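Local structure of group II chitinase (Ostrinia furnacalis, 6JAV) at residues 115-126 and 159-169. The protein is the first catalytic domain of an insect group II chitinase of glycosyl hydrolase family 18, which probably binds chitin and cleaves it internally. Residues are numbered along the deposited sequence; the frame is centred on the assembly and turned at random.
Sequences LEKYGFDGLDLD and LKPKGLLLSAA
Strands 122-126 and 165-169 run side by side and parallel, their axes 4.3 Å apart at closest approach and 19° from parallel. Five backbone hydrogen bonds link the segments, from Leu-165 N to Asp-121 O, just before the first strand, to Ala-169 N to Leu-125 O (2.9 Å). They are neighbouring strands of the TIM barrel of family 18, connected by helix 143-159.

On one face of the pair, Ser-167 OG donates to Asp-124 OD1 at 2.6 Å, meeting the carboxylate on its anti side. Asp-124 reaches it with CG anti to the backbone N (chi1 -175°). A water donates to Ser-167 OG, and Tyr-12 OH is hydrogen-bonded to Asp-124 OD2.

The other face is apolar. Leu-166 CD1 rests 4.1 Å from Leu-123 CB and also meets Leu-125 CD1. Leu-155 of helix 143-159 packs against all three leucines. Farther back, Leu-115 CD1 meets Leu-159 CD2 at 3.7 Å, the two side chains crossing at about a right angle. At the exposed outer end, beyond the strands, Lys-162 NZ forms a salt bridge to Glu-116 OE2 at 3.2 Å.

Asp-124 and Asp-126 belong to the DxDxE motif of family 18 chitinases. The buried Asp-124 carboxylate is gripped through both oxygens, OD1 by Ser-167 and OD2 by Tyr-12, which would fix its rotation.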
loop_
_atom_site.group_PDB
_atom_site.type_symbol
_atom_site.label_atom_id
_atom_site.label_comp_id
_atom_site.label_asym_id
_atom_site.label_seq_id
_atom_site.Cartn_x
_atom_site.Cartn_y
_atom_site.Cartn_z
ATOM N N LEU A 115 18.857 10.407 2.845
ATOM C CA LEU A 115 17.951 10.360 3.991
ATOM C C LEU A 115 18.376 11.341 5.071
ATOM O O LEU A 115 17.543 12.067 5.627
ATOM C CB LEU A 115 17.927 8.958 4.591
ATOM C CG LEU A 115 17.407 7.836 3.712
ATOM C CD1 LEU A 115 17.531 6.540 4.463
ATOM C CD2 LEU A 115 15.939 8.073 3.246
ATOM N N GLU A 116 19.675 11.368 5.394
ATOM C CA GLU A 116 20.140 12.242 6.476
ATOM C C GLU A 116 20.027 13.716 6.094
ATOM O O GLU A 116 19.703 14.558 6.958
ATOM C CB GLU A 116 21.565 11.858 6.906
ATOM C CG GLU A 116 21.640 10.449 7.436
ATOM C CD GLU A 116 22.989 10.108 8.028
ATOM O OE1 GLU A 116 24.004 10.360 7.349
ATOM O OE2 GLU A 116 23.018 9.592 9.165
ATOM N N LYS A 117 20.233 14.036 4.814
ATOM C CA LYS A 117 20.124 15.428 4.364
ATOM C C LYS A 117 18.738 15.988 4.651
ATOM O O LYS A 117 18.600 17.130 5.104
ATOM C CB LYS A 117 20.432 15.537 2.873
ATOM C CG LYS A 117 20.265 16.953 2.307
ATOM C CD LYS A 117 20.775 17.006 0.889
ATOM C CE LYS A 117 20.649 18.410 0.316
ATOM N NZ LYS A 117 21.344 18.516 -0.999
ATOM N N TYR A 118 17.693 15.192 4.408
ATOM C CA TYR A 118 16.328 15.662 4.571
ATOM C C TYR A 118 15.698 15.281 5.898
ATOM O O TYR A 118 14.546 15.656 6.142
ATOM C CB TYR A 118 15.464 15.210 3.390
ATOM C CG TYR A 118 16.003 15.792 2.125
ATOM C CD1 TYR A 118 15.862 17.157 1.857
ATOM C CD2 TYR A 118 16.715 15.019 1.224
ATOM C CE1 TYR A 118 16.387 17.708 0.698
ATOM C CE2 TYR A 118 17.252 15.572 0.054
ATOM C CZ TYR A 118 17.083 16.927 -0.189
ATOM O OH TYR A 118 17.592 17.504 -1.322
ATOM N N GLY A 119 16.409 14.563 6.764
ATOM C CA GLY A 119 15.899 14.255 8.087
ATOM C C GLY A 119 14.986 13.053 8.168
ATOM O O GLY A 119 14.275 12.904 9.166
ATOM N N PHE A 120 14.985 12.184 7.161
ATOM C CA PHE A 120 14.125 11.005 7.229
ATOM C C PHE A 120 14.663 10.006 8.243
ATOM O O PHE A 120 15.877 9.893 8.456
ATOM C CB PHE A 120 14.048 10.332 5.859
ATOM C CG PHE A 120 13.178 11.065 4.865
ATOM C CD1 PHE A 120 11.786 10.987 4.954
ATOM C CD2 PHE A 120 13.747 11.837 3.839
ATOM C CE1 PHE A 120 10.973 11.653 4.039
ATOM C CE2 PHE A 120 12.930 12.517 2.918
ATOM C CZ PHE A 120 11.547 12.425 3.031
ATOM N N ASP A 121 13.741 9.272 8.873
ATOM C CA ASP A 121 14.071 8.250 9.858
ATOM C C ASP A 121 14.386 6.898 9.242
ATOM O O ASP A 121 14.820 6.000 9.963
ATOM C CB ASP A 121 12.891 8.023 10.808
ATOM C CG ASP A 121 12.672 9.163 11.748
ATOM O OD1 ASP A 121 13.669 9.622 12.387
ATOM O OD2 ASP A 121 11.512 9.594 11.871
ATOM N N GLY A 122 14.169 6.723 7.945
ATOM C CA GLY A 122 14.410 5.417 7.347
ATOM C C GLY A 122 14.048 5.426 5.876
ATOM O O GLY A 122 13.574 6.429 5.322
ATOM N N LEU A 123 14.287 4.272 5.251
ATOM C CA LEU A 123 14.029 4.018 3.844
ATOM C C LEU A 123 13.033 2.868 3.751
ATOM O O LEU A 123 13.158 1.879 4.478
ATOM C CB LEU A 123 15.336 3.583 3.164
ATOM C CG LEU A 123 15.245 3.305 1.661
ATOM C CD1 LEU A 123 14.884 4.535 0.877
ATOM C CD2 LEU A 123 16.606 2.760 1.163
ATOM N N ASP A 124 12.042 3.006 2.875
ATOM C CA ASP A 124 11.098 1.930 2.573
ATOM C C ASP A 124 11.309 1.549 1.107
ATOM O O ASP A 124 11.298 2.418 0.227
ATOM C CB ASP A 124 9.675 2.482 2.769
ATOM C CG ASP A 124 8.589 1.440 2.608
ATOM O OD1 ASP A 124 8.579 0.406 3.327
ATOM O OD2 ASP A 124 7.689 1.658 1.784
ATOM N N LEU A 125 11.527 0.269 0.839
ATOM C CA LEU A 125 11.776 -0.212 -0.518
ATOM C C LEU A 125 10.461 -0.673 -1.130
ATOM O O LEU A 125 9.784 -1.540 -0.563
ATOM C CB LEU A 125 12.748 -1.395 -0.475
ATOM C CG LEU A 125 14.109 -1.022 0.084
ATOM C CD1 LEU A 125 14.909 -2.294 0.362
ATOM C CD2 LEU A 125 14.821 -0.142 -0.927
ATOM N N ASP A 126 10.117 -0.134 -2.303
ATOM C CA ASP A 126 8.827 -0.385 -2.946
ATOM C C ASP A 126 9.014 -0.793 -4.404
ATOM O O ASP A 126 8.310 -0.313 -5.296
ATOM C CB ASP A 126 7.905 0.843 -2.887
ATOM C CG ASP A 126 7.482 1.197 -1.476
ATOM O OD1 ASP A 126 8.375 1.424 -0.637
ATOM O OD2 ASP A 126 6.271 1.282 -1.190
ATOM N N LEU A 159 22.357 1.499 7.587
ATOM C CA LEU A 159 21.283 2.209 8.275
ATOM C C LEU A 159 21.201 1.834 9.748
ATOM O O LEU A 159 20.964 2.703 10.598
ATOM C CB LEU A 159 19.939 1.896 7.603
ATOM C CG LEU A 159 19.773 2.461 6.203
ATOM C CD1 LEU A 159 18.581 1.758 5.539
ATOM C CD2 LEU A 159 19.543 3.952 6.256
ATOM N N LYS A 160 21.331 0.546 10.063
ATOM C CA LYS A 160 21.087 0.104 11.436
ATOM C C LYS A 160 22.054 0.728 12.441
ATOM O O LYS A 160 21.586 1.204 13.492
ATOM C CB LYS A 160 21.011 -1.428 11.487
ATOM C CG LYS A 160 20.675 -2.011 12.852
ATOM C CD LYS A 160 20.118 -3.413 12.728
ATOM C CE LYS A 160 18.608 -3.342 12.741
ATOM N NZ LYS A 160 18.017 -4.375 13.625
ATOM N N PRO A 161 23.363 0.811 12.181
ATOM C CA PRO A 161 24.257 1.512 13.127
ATOM C C PRO A 161 23.921 2.979 13.345
ATOM O O PRO A 161 24.198 3.504 14.430
ATOM C CB PRO A 161 25.649 1.334 12.500
ATOM C CG PRO A 161 25.530 0.082 11.687
ATOM C CD PRO A 161 24.121 0.105 11.130
ATOM N N LYS A 162 23.338 3.664 12.360
ATOM C CA LYS A 162 22.896 5.039 12.520
ATOM C C LYS A 162 21.523 5.154 13.172
ATOM O O LYS A 162 21.026 6.275 13.332
ATOM C CB LYS A 162 22.859 5.736 11.165
ATOM C CG LYS A 162 24.224 5.852 10.528
ATOM C CD LYS A 162 24.099 6.221 9.064
ATOM C CE LYS A 162 25.421 6.658 8.488
ATOM N NZ LYS A 162 25.821 7.952 9.078
ATOM N N GLY A 163 20.906 4.041 13.551
ATOM C CA GLY A 163 19.585 4.108 14.142
ATOM C C GLY A 163 18.477 4.407 13.152
ATOM O O GLY A 163 17.418 4.907 13.545
ATOM N N LEU A 164 18.710 4.140 11.873
ATOM C CA LEU A 164 17.742 4.429 10.819
ATOM C C LEU A 164 17.004 3.142 10.472
ATOM O O LEU A 164 17.541 2.035 10.615
ATOM C CB LEU A 164 18.443 4.990 9.585
ATOM C CG LEU A 164 19.098 6.372 9.816
ATOM C CD1 LEU A 164 19.969 6.758 8.634
ATOM C CD2 LEU A 164 17.995 7.422 10.040
ATOM N N LEU A 165 15.753 3.295 10.036
ATOM C CA LEU A 165 14.853 2.181 9.772
ATOM C C LEU A 165 14.953 1.723 8.321
ATOM O O LEU A 165 15.294 2.495 7.414
ATOM C CB LEU A 165 13.410 2.597 10.060
ATOM C CG LEU A 165 13.173 3.038 11.518
ATOM C CD1 LEU A 165 11.850 3.754 11.689
ATOM C CD2 LEU A 165 13.259 1.812 12.447
ATOM N N LEU A 166 14.667 0.445 8.108
ATOM C CA LEU A 166 14.595 -0.116 6.769
ATOM C C LEU A 166 13.373 -1.018 6.697
ATOM O O LEU A 166 13.205 -1.907 7.533
ATOM C CB LEU A 166 15.874 -0.920 6.446
ATOM C CG LEU A 166 15.908 -1.503 5.041
ATOM C CD1 LEU A 166 15.912 -0.399 3.968
ATOM C CD2 LEU A 166 17.111 -2.450 4.870
ATOM N N SER A 167 12.502 -0.769 5.724
ATOM C CA SER A 167 11.271 -1.538 5.560
ATOM C C SER A 167 11.060 -1.799 4.082
ATOM O O SER A 167 11.755 -1.246 3.230
ATOM C CB SER A 167 10.058 -0.802 6.141
ATOM O OG SER A 167 9.959 0.505 5.585
ATOM N N ALA A 168 10.082 -2.648 3.772
ATOM C CA ALA A 168 9.724 -2.852 2.376
ATOM C C ALA A 168 8.232 -3.089 2.255
ATOM O O ALA A 168 7.623 -3.695 3.139
ATOM C CB ALA A 168 10.444 -4.085 1.777
ATOM N N ALA A 169 7.658 -2.628 1.144
ATOM C CA ALA A 169 6.300 -2.996 0.764
ATOM C C ALA A 169 6.415 -4.154 -0.202
ATOM O O ALA A 169 7.223 -4.103 -1.134
ATOM C CB ALA A 169 5.600 -1.821 0.082
HETATM O O HOH W 1 15.048 6.060 12.839
HETATM O O HOH W 2 11.445 2.569 6.756
#